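Local coordinates for protein Ddb_g0293866 (Dictyostelium discoideum, PDB 5LW6) that binds ADP-ribose through the C-terminal macrodomain described here, part of a larger protein that probably recognises poly-ADP-ribose in the response to DNA damage, at residues K52-A57 against H86-E91; A78-E83 against S247-L252; K97-K102 against F139-K144. All coordinates share one frame; numbering follows the deposited sequence.

Interaction 1 of 3, residues K52-A57 against H86-E91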
loop_
_atom_site.group_PDB
_atom_site.type_symbol
_atom_site.label_atom_id
_atom_site.label_comp_id
_atom_site.label_asym_id
_atom_site.label_seq_id
_atom_site.Cartn_x
_atom_site.Cartn_y
_atom_site.Cartn_z
ATOM N N LYS A 52 16.343 8.328 -1.705
ATOM C CA LYS A 52 15.047 8.615 -1.188
ATOM C C LYS A 52 13.995 8.522 -2.305
ATOM O O LYS A 52 12.934 9.128 -2.235
ATOM C CB LYS A 52 15.043 9.947 -0.489
ATOM C CG LYS A 52 15.902 9.873 0.765
ATOM C CD LYS A 52 16.069 11.219 1.389
ATOM C CE LYS A 52 16.707 11.066 2.770
ATOM N NZ LYS A 52 17.592 12.238 3.112
ATOM N N GLU A 53 14.310 7.794 -3.363
ATOM C CA GLU A 53 13.403 7.682 -4.525
ATOM C C GLU A 53 11.994 7.174 -4.077
ATOM O O GLU A 53 11.902 6.274 -3.221
ATOM C CB GLU A 53 13.943 6.786 -5.615
ATOM C CG GLU A 53 13.634 5.361 -5.477
ATOM C CD GLU A 53 13.882 4.462 -6.710
ATOM O OE1 GLU A 53 14.325 4.921 -7.804
ATOM O OE2 GLU A 53 13.582 3.269 -6.553
ATOM N N ARG A 54 10.952 7.802 -4.630
ATOM C CA ARG A 54 9.563 7.489 -4.264
ATOM C C ARG A 54 9.079 6.288 -5.074
ATOM O O ARG A 54 8.156 6.394 -5.906
ATOM C CB ARG A 54 8.714 8.692 -4.410
ATOM C CG ARG A 54 8.929 9.711 -3.317
ATOM C CD ARG A 54 8.166 11.024 -3.559
ATOM N NE ARG A 54 8.698 11.678 -4.701
ATOM C CZ ARG A 54 8.301 12.855 -5.137
ATOM N NH1 ARG A 54 7.309 13.480 -4.511
ATOM N NH2 ARG A 54 8.926 13.415 -6.172
ATOM N N SER A 55 9.655 5.098 -4.815
ATOM C CA SER A 55 9.292 3.895 -5.575
ATOM C C SER A 55 8.480 3.049 -4.562
ATOM O O SER A 55 9.037 2.633 -3.557
ATOM C CB SER A 55 10.471 3.090 -6.080
ATOM O OG SER A 55 11.513 2.949 -5.155
ATOM N N LEU A 56 7.211 2.847 -4.820
ATOM C CA LEU A 56 6.265 2.180 -3.904
ATOM C C LEU A 56 5.606 1.000 -4.551
ATOM O O LEU A 56 4.980 1.157 -5.577
ATOM C CB LEU A 56 5.156 3.122 -3.473
ATOM C CG LEU A 56 4.058 2.523 -2.600
ATOM C CD1 LEU A 56 4.535 2.089 -1.234
ATOM C CD2 LEU A 56 2.957 3.571 -2.552
ATOM N N ALA A 57 5.692 -0.164 -3.879
ATOM C CA ALA A 57 4.960 -1.344 -4.222
ATOM C C ALA A 57 3.817 -1.460 -3.261
ATOM O O ALA A 57 4.022 -1.367 -2.050
ATOM C CB ALA A 57 5.841 -2.570 -4.100
ATOM N N HIS A 86 -0.803 13.154 -11.409
ATOM C CA HIS A 86 -1.015 14.445 -12.089
ATOM C C HIS A 86 -0.476 15.552 -11.276
ATOM O O HIS A 86 0.145 16.459 -11.821
ATOM C CB HIS A 86 -2.513 14.676 -12.333
ATOM C CG HIS A 86 -3.033 13.874 -13.487
ATOM N ND1 HIS A 86 -4.353 13.480 -13.606
ATOM C CD2 HIS A 86 -2.396 13.361 -14.556
ATOM C CE1 HIS A 86 -4.507 12.783 -14.719
ATOM N NE2 HIS A 86 -3.326 12.671 -15.299
ATOM N N PHE A 87 -0.710 15.534 -9.981
ATOM C CA PHE A 87 -0.174 16.534 -9.102
ATOM C C PHE A 87 1.356 16.576 -9.240
ATOM O O PHE A 87 1.979 17.679 -9.168
ATOM C CB PHE A 87 -0.555 16.241 -7.681
ATOM C CG PHE A 87 -0.086 17.222 -6.685
ATOM C CD1 PHE A 87 -0.835 18.327 -6.384
ATOM C CD2 PHE A 87 1.140 17.019 -5.989
ATOM C CE1 PHE A 87 -0.356 19.234 -5.436
ATOM C CE2 PHE A 87 1.590 17.927 -5.035
ATOM C CZ PHE A 87 0.815 19.016 -4.744
ATOM N N HIS A 88 1.962 15.395 -9.349
ATOM C CA HIS A 88 3.383 15.226 -9.458
ATOM C C HIS A 88 3.864 15.040 -10.871
ATOM O O HIS A 88 4.830 14.299 -11.109
ATOM C CB HIS A 88 3.776 13.998 -8.640
ATOM C CG HIS A 88 3.666 14.197 -7.172
ATOM N ND1 HIS A 88 4.431 15.093 -6.486
ATOM C CD2 HIS A 88 2.945 13.551 -6.236
ATOM C CE1 HIS A 88 4.202 14.996 -5.180
ATOM N NE2 HIS A 88 3.273 14.092 -5.009
ATOM N N GLU A 89 3.203 15.683 -11.844
ATOM C CA GLU A 89 3.657 15.660 -13.219
ATOM C C GLU A 89 5.181 16.082 -13.261
ATOM O O GLU A 89 5.612 16.991 -12.581
ATOM C CB GLU A 89 2.821 16.615 -14.094
ATOM C CG GLU A 89 2.954 18.079 -13.685
ATOM C CD GLU A 89 2.558 19.110 -14.800
ATOM O OE1 GLU A 89 1.957 18.705 -15.837
ATOM O OE2 GLU A 89 2.828 20.323 -14.613
ATOM N N LYS A 90 5.969 15.418 -14.054
ATOM C CA LYS A 90 7.379 15.836 -14.191
ATOM C C LYS A 90 8.288 15.394 -13.059
ATOM O O LYS A 90 9.423 15.793 -13.059
ATOM C CB LYS A 90 7.553 17.357 -14.284
ATOM C CG LYS A 90 6.784 18.019 -15.422
ATOM C CD LYS A 90 7.086 19.513 -15.575
ATOM C CE LYS A 90 6.337 19.997 -16.808
ATOM N NZ LYS A 90 6.475 21.447 -17.121
ATOM N N GLU A 91 7.804 14.644 -12.073
ATOM C CA GLU A 91 8.671 14.129 -11.016
ATOM C C GLU A 91 8.997 12.702 -11.359
ATOM O O GLU A 91 8.240 11.786 -11.059
ATOM C CB GLU A 91 7.985 14.261 -9.675
ATOM C CG GLU A 91 7.970 15.717 -9.232
ATOM C CD GLU A 91 7.076 16.012 -8.056
ATOM O OE1 GLU A 91 6.020 16.677 -8.214
ATOM O OE2 GLU A 91 7.436 15.634 -6.928
#
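Arg54 and Glu91 are the closest backbone pair, yet their CA atoms stand 9.5 Å apart, so side chains alone bridge the gap between the residues leading into strand 55-59 and the turn that follows helix 70-87. Arg54 sits at the centre of an inverse gamma turn and sends its side chain across, CG anti to the carbonyl carbon and the chain bent at chi3 (-66°). The guanidinium then meets Glu91 OE2 at its edge, nearly in its own plane. The shorter bond of the salt bridge runs from Arg54 NH2 to Glu91 OE2 at 2.8 Å with an N-H...O angle of 156°, and it reaches the anti side of the carboxylate. A weak second bond from Arg54 NH1 goes to the same oxygen at 3.2 Å, and Lys45 N binds it too, so three donors converge on OE2.

The contact lies within a beta-alpha-beta unit, linking the start of strand 55-59 to the connection between helix 70-87 and strand 95-101. His88 is the first residue to leave helical geometry and begins a type II turn ending at Glu91, whose N bonds to His88 O at 3.1 Å. The turn brings the two side chains together: His88 ND1 donates to Glu91 OE1 at 2.8 Å, the oxygen lying in the ring plane although the donor approaches from above the carboxylate plane. His88 CE1 also comes within 3.5 Å of Arg54 NH1, with the ring and guanidinium planes steeply inclined. Since His88 NE2 bonds Asp253, carboxylates sit at both ring nitrogens, and the buried imidazole would probably favour a doubly protonated form, with Arg54 perhaps offsetting part of the negative charge. Asp93 and Asp253 form further salt bridges with Arg54.

Interaction 2 of 3, residues A78-E83 against S247-L252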
loop_
_atom_site.group_PDB
_atom_site.type_symbol
_atom_site.label_atom_id
_atom_site.label_comp_id
_atom_site.label_asym_id
_atom_site.label_seq_id
_atom_site.Cartn_x
_atom_site.Cartn_y
_atom_site.Cartn_z
ATOM N N ALA A 78 -8.010 3.997 -8.992
ATOM C CA ALA A 78 -7.559 4.640 -10.249
ATOM C C ALA A 78 -7.583 6.151 -10.107
ATOM O O ALA A 78 -6.673 6.855 -10.540
ATOM C CB ALA A 78 -8.427 4.263 -11.435
ATOM N N ASN A 79 -8.673 6.656 -9.533
ATOM C CA ASN A 79 -8.795 8.065 -9.371
ATOM C C ASN A 79 -7.718 8.637 -8.402
ATOM O O ASN A 79 -7.157 9.705 -8.653
ATOM C CB ASN A 79 -10.244 8.451 -8.972
ATOM C CG ASN A 79 -11.205 8.542 -10.209
ATOM O OD1 ASN A 79 -12.431 8.460 -10.047
ATOM N ND2 ASN A 79 -10.669 8.700 -11.430
ATOM N N ALA A 80 -7.438 7.962 -7.285
ATOM C CA ALA A 80 -6.495 8.426 -6.317
ATOM C C ALA A 80 -5.083 8.422 -6.949
ATOM O O ALA A 80 -4.275 9.335 -6.740
ATOM C CB ALA A 80 -6.505 7.566 -5.070
ATOM N N ILE A 81 -4.806 7.382 -7.736
ATOM C CA ILE A 81 -3.511 7.215 -8.342
ATOM C C ILE A 81 -3.287 8.351 -9.340
ATOM O O ILE A 81 -2.205 8.962 -9.408
ATOM C CB ILE A 81 -3.348 5.812 -9.013
ATOM C CG1 ILE A 81 -3.130 4.731 -7.900
ATOM C CG2 ILE A 81 -2.143 5.752 -9.984
ATOM C CD1 ILE A 81 -3.419 3.302 -8.337
ATOM N N SER A 82 -4.306 8.592 -10.139
ATOM C CA SER A 82 -4.225 9.634 -11.140
ATOM C C SER A 82 -4.111 11.013 -10.497
ATOM O O SER A 82 -3.350 11.859 -10.967
ATOM C CB SER A 82 -5.345 9.504 -12.206
ATOM O OG SER A 82 -5.140 10.512 -13.162
ATOM N N GLU A 83 -4.807 11.245 -9.377
ATOM C CA GLU A 83 -4.723 12.465 -8.657
ATOM C C GLU A 83 -3.280 12.738 -8.188
ATOM O O GLU A 83 -2.738 13.847 -8.391
ATOM C CB GLU A 83 -5.678 12.468 -7.483
ATOM C CG GLU A 83 -5.715 13.719 -6.617
ATOM C CD GLU A 83 -6.645 13.580 -5.406
ATOM O OE1 GLU A 83 -6.484 12.568 -4.661
ATOM O OE2 GLU A 83 -7.534 14.467 -5.166
ATOM N N SER A 247 -3.552 8.666 2.681
ATOM C CA SER A 247 -2.566 8.392 3.703
ATOM C C SER A 247 -1.330 7.712 3.156
ATOM O O SER A 247 -0.174 8.038 3.537
ATOM C CB SER A 247 -3.197 7.488 4.753
ATOM O OG SER A 247 -4.138 8.264 5.416
ATOM N N LEU A 248 -1.534 6.715 2.318
ATOM C CA LEU A 248 -0.419 6.010 1.718
ATOM C C LEU A 248 0.461 6.955 0.920
ATOM O O LEU A 248 1.680 6.931 1.005
ATOM C CB LEU A 248 -0.988 4.871 0.883
ATOM C CG LEU A 248 0.023 4.067 0.087
ATOM C CD1 LEU A 248 1.047 3.413 1.013
ATOM C CD2 LEU A 248 -0.721 3.028 -0.739
ATOM N N PHE A 249 -0.153 7.767 0.063
ATOM C CA PHE A 249 0.611 8.644 -0.781
ATOM C C PHE A 249 1.167 9.801 0.006
ATOM O O PHE A 249 2.256 10.282 -0.292
ATOM C CB PHE A 249 -0.237 9.134 -1.970
ATOM C CG PHE A 249 -0.611 8.043 -2.932
ATOM C CD1 PHE A 249 0.280 6.980 -3.227
ATOM C CD2 PHE A 249 -1.810 8.024 -3.503
ATOM C CE1 PHE A 249 -0.088 5.939 -4.092
ATOM C CE2 PHE A 249 -2.183 6.996 -4.390
ATOM C CZ PHE A 249 -1.327 5.979 -4.682
ATOM N N ASN A 250 0.525 10.174 1.098
ATOM C CA ASN A 250 1.137 11.140 1.990
ATOM C C ASN A 250 2.437 10.572 2.602
ATOM O O ASN A 250 3.431 11.286 2.694
ATOM C CB ASN A 250 0.202 11.515 3.136
ATOM C CG ASN A 250 -0.923 12.379 2.688
ATOM O OD1 ASN A 250 -0.925 12.896 1.585
ATOM N ND2 ASN A 250 -1.901 12.580 3.572
ATOM N N ALA A 251 2.442 9.313 2.979
ATOM C CA ALA A 251 3.633 8.673 3.482
ATOM C C ALA A 251 4.715 8.659 2.418
ATOM O O ALA A 251 5.898 8.866 2.692
ATOM C CB ALA A 251 3.345 7.296 3.953
ATOM N N LEU A 252 4.339 8.380 1.189
ATOM C CA LEU A 252 5.308 8.356 0.122
ATOM C C LEU A 252 5.974 9.699 -0.020
ATOM O O LEU A 252 7.200 9.775 -0.220
ATOM C CB LEU A 252 4.612 7.898 -1.167
ATOM C CG LEU A 252 5.497 7.703 -2.358
ATOM C CD1 LEU A 252 6.630 6.734 -2.093
ATOM C CD2 LEU A 252 4.613 7.283 -3.572
#
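The shortest backbone bond in these helical turns, Glu83 N to Asn79 O at 2.9 Å, belongs to the helix that presents Ala80 and Ile81 to Phe249; no hydrogen bond passes between the two segments. What joins them is the far end of one aromatic ring. Phe249 projects toward helix 70-87, its CG anti to the carbonyl carbon and beside the backbone N (chi1 -67°), and this torsion carries the far end of the ring a little over halfway across the 8.7 Å that separates its CA from the CA of Ile81.

The two ring atoms find different surroundings. CZ of Phe249 abuts CG1 of Ile81 at 3.9 Å, and that methylene lies at the ring edge, near the ring plane. The neighbouring Phe249 CE2 approaches the helix backbone itself, 3.9 Å from Ala80 O, and reaches Ala80 CB at 4.4 Å. The ring thus nears the main chain beside the Ala80 methyl. Ile81 turns CG1 to the phenylalanine while CG2 is anti to its own backbone N. All three residues are buried, and the touch is dispersive and light, with about 103 Å² buried in total.

Tyr84, one turn farther along helix 70-87, stacks on the Phe249 ring, and Glu83 bonds His246 of the opposing helix. Both helices lie against the same face of the sheet: Ile81 touches Phe58 and Leu248 touches Leu56 and Phe58, all on strand 55-59, while helix 237-253 also spans to strand 189-193.

Interaction 3 of 3, residues K97-K102 against F139-K144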
loop_
_atom_site.group_PDB
_atom_site.type_symbol
_atom_site.label_atom_id
_atom_site.label_comp_id
_atom_site.label_asym_id
_atom_site.label_seq_id
_atom_site.Cartn_x
_atom_site.Cartn_y
_atom_site.Cartn_z
ATOM N N LYS A 97 3.906 0.677 -8.249
ATOM C CA LYS A 97 3.652 -0.677 -8.694
ATOM C C LYS A 97 2.585 -1.244 -7.859
ATOM O O LYS A 97 2.780 -1.501 -6.662
ATOM C CB LYS A 97 4.905 -1.558 -8.634
ATOM C CG LYS A 97 6.019 -0.956 -9.500
ATOM C CD LYS A 97 7.129 -1.953 -9.804
ATOM C CE LYS A 97 8.201 -1.319 -10.705
ATOM N NZ LYS A 97 9.319 -2.289 -10.830
HETATM N N MSE A 98 1.445 -1.488 -8.474
HETATM C CA MSE A 98 0.316 -1.982 -7.711
HETATM C C MSE A 98 0.224 -3.462 -7.944
HETATM O O MSE A 98 0.101 -3.958 -9.047
HETATM C CB MSE A 98 -0.980 -1.324 -8.048
HETATM C CG MSE A 98 -2.120 -1.773 -7.166
HETATM SE SE MSE A 98 -3.790 -0.782 -7.549
HETATM C CE MSE A 98 -4.193 -1.776 -9.033
HETATM N N MSE A 99 0.200 -4.215 -6.870
HETATM C CA MSE A 99 0.224 -5.656 -6.932
HETATM C C MSE A 99 -1.201 -6.156 -6.856
HETATM O O MSE A 99 -1.893 -5.911 -5.902
HETATM C CB MSE A 99 1.015 -6.199 -5.712
HETATM C CG MSE A 99 2.450 -5.636 -5.765
HETATM SE SE MSE A 99 3.557 -6.189 -4.252
HETATM C CE MSE A 99 2.752 -4.981 -2.843
ATOM N N VAL A 100 -1.636 -6.904 -7.838
ATOM C CA VAL A 100 -2.986 -7.416 -7.946
ATOM C C VAL A 100 -2.976 -8.961 -7.959
ATOM O O VAL A 100 -2.251 -9.590 -8.744
ATOM C CB VAL A 100 -3.705 -6.848 -9.221
ATOM C CG1 VAL A 100 -5.065 -7.471 -9.406
ATOM C CG2 VAL A 100 -3.735 -5.322 -9.235
ATOM N N GLU A 101 -3.782 -9.586 -7.101
ATOM C CA GLU A 101 -3.801 -11.036 -7.065
ATOM C C GLU A 101 -4.431 -11.580 -8.353
ATOM O O GLU A 101 -5.301 -10.951 -8.983
ATOM C CB GLU A 101 -4.467 -11.528 -5.793
ATOM C CG GLU A 101 -3.636 -11.203 -4.540
ATOM C CD GLU A 101 -4.317 -11.603 -3.230
ATOM O OE1 GLU A 101 -5.272 -12.423 -3.284
ATOM O OE2 GLU A 101 -3.948 -11.033 -2.160
ATOM N N LYS A 102 -3.905 -12.709 -8.795
ATOM C CA LYS A 102 -4.313 -13.309 -10.103
ATOM C C LYS A 102 -5.806 -13.402 -10.217
ATOM O O LYS A 102 -6.390 -13.245 -11.310
ATOM C CB LYS A 102 -3.762 -14.730 -10.170
ATOM C CG LYS A 102 -3.966 -15.416 -11.513
ATOM C CD LYS A 102 -3.350 -16.837 -11.543
ATOM C CE LYS A 102 -4.006 -17.778 -10.530
ATOM N NZ LYS A 102 -3.322 -19.106 -10.403
ATOM N N PHE A 139 8.322 -9.410 -3.802
ATOM C CA PHE A 139 9.265 -8.702 -2.964
ATOM C C PHE A 139 10.450 -8.058 -3.706
ATOM O O PHE A 139 11.037 -7.111 -3.186
ATOM C CB PHE A 139 9.755 -9.676 -1.905
ATOM C CG PHE A 139 8.660 -10.097 -0.993
ATOM C CD1 PHE A 139 8.005 -9.198 -0.189
ATOM C CD2 PHE A 139 8.249 -11.394 -0.972
ATOM C CE1 PHE A 139 6.981 -9.617 0.612
ATOM C CE2 PHE A 139 7.177 -11.813 -0.231
ATOM C CZ PHE A 139 6.542 -10.888 0.582
ATOM N N ASN A 140 10.775 -8.539 -4.912
ATOM C CA ASN A 140 11.894 -7.964 -5.607
ATOM C C ASN A 140 11.455 -7.154 -6.820
ATOM O O ASN A 140 11.960 -7.369 -7.914
ATOM C CB ASN A 140 12.910 -9.069 -5.994
ATOM C CG ASN A 140 14.308 -8.544 -6.274
ATOM O OD1 ASN A 140 14.628 -7.424 -5.965
ATOM N ND2 ASN A 140 15.154 -9.381 -6.824
ATOM N N LEU A 141 10.615 -6.146 -6.614
ATOM C CA LEU A 141 10.107 -5.312 -7.716
ATOM C C LEU A 141 10.815 -3.997 -7.831
ATOM O O LEU A 141 10.355 -3.147 -8.557
ATOM C CB LEU A 141 8.605 -5.075 -7.538
ATOM C CG LEU A 141 7.783 -6.349 -7.340
ATOM C CD1 LEU A 141 6.361 -5.882 -7.104
ATOM C CD2 LEU A 141 7.809 -7.246 -8.545
ATOM N N GLY A 142 11.881 -3.802 -7.068
ATOM C CA GLY A 142 12.710 -2.621 -7.177
ATOM C C GLY A 142 12.116 -1.374 -6.521
ATOM O O GLY A 142 12.330 -0.246 -7.026
ATOM N N CYS A 143 11.372 -1.542 -5.430
ATOM C CA CYS A 143 10.709 -0.401 -4.797
ATOM C C CYS A 143 11.280 -0.223 -3.417
ATOM O O CYS A 143 11.441 -1.207 -2.702
ATOM C CB CYS A 143 9.213 -0.605 -4.688
ATOM S SG CYS A 143 8.388 -0.551 -6.339
ATOM N N LYS A 144 11.598 1.015 -3.059
ATOM C CA LYS A 144 12.135 1.320 -1.776
ATOM C C LYS A 144 11.124 1.300 -0.632
ATOM O O LYS A 144 11.517 1.154 0.556
ATOM C CB LYS A 144 12.899 2.648 -1.816
ATOM C CG LYS A 144 14.161 2.505 -2.625
ATOM C CD LYS A 144 15.015 3.755 -2.434
ATOM C CE LYS A 144 16.185 3.816 -3.456
ATOM N NZ LYS A 144 17.200 2.912 -2.879
#
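With CG anti to the carbonyl carbon (chi1 -59°) and every later torsion extended, Lys97 becomes a straight arm that reaches from strand 95-101 to the backbone of Leu141. Leu141 has a similar first torsion, which directs its isobutyl group back at the strand. The lysine ends in a short hydrogen bond, NZ to Leu141 O at 2.6 Å. Its direction is fairly straight at the acceptor, with a C=O...N angle of 153°, and the ammonium is tilted somewhat from the carbonyl plane. The charged group thus grips the main chain of a loop that has no regular secondary structure.

Apolar parts line up beneath this bond. The Lys97 methylenes run past Cys143, whose SG lies 3.9 Å from CD, and the same CD is 4.1 Å from Leu141 CB. Two residues farther along the strand, Met99, present as selenomethionine substituted for methionine, again points toward the loop, whereas the intervening Met98, likewise selenomethionine, faces the other side of the sheet. The Met99 chain bends at chi3, and its SE comes within 4.0 Å of CD1 of Leu141, where the two side chains slant across each other. Gly142 accommodates a positive phi between the two loop residues that make contact, and its O accepts a bond from Lys95.

Cys143 also packs on Ser55 and Ala57, so the loop crosses over strand 55-59 to meet strand 95-101 before the chain enters strand 145-149. The arrangement belongs to the alpha/beta/alpha sandwich of macrodomains: here a connecting segment lies on the sheet face opposite helices 70-87 and 237-253, and lysine and methionine side chains from one strand fasten it there.

Strand 55-59 ties the three contacts together. Leu56 of interaction 1 packs on Leu248, Phe249 and Leu252 of interaction 2, and its carbonyl probably bonds to Lys97 N of interaction 3. Interactions 1 and 2 share helix 70-87 and are both buried, but the first is an ionic network at the end of the helix, while the second has no hydrogen bond across it and rests on a single aromatic ring, between two helices on one sheet face. Interaction 3 is only partly buried and mixes a lysine-to-carbonyl bond with aliphatic packing on the other face. The sheet separates interactions 2 and 3, although Ile81 CD1 still reaches the selenium of Met98 at 4.2 Å.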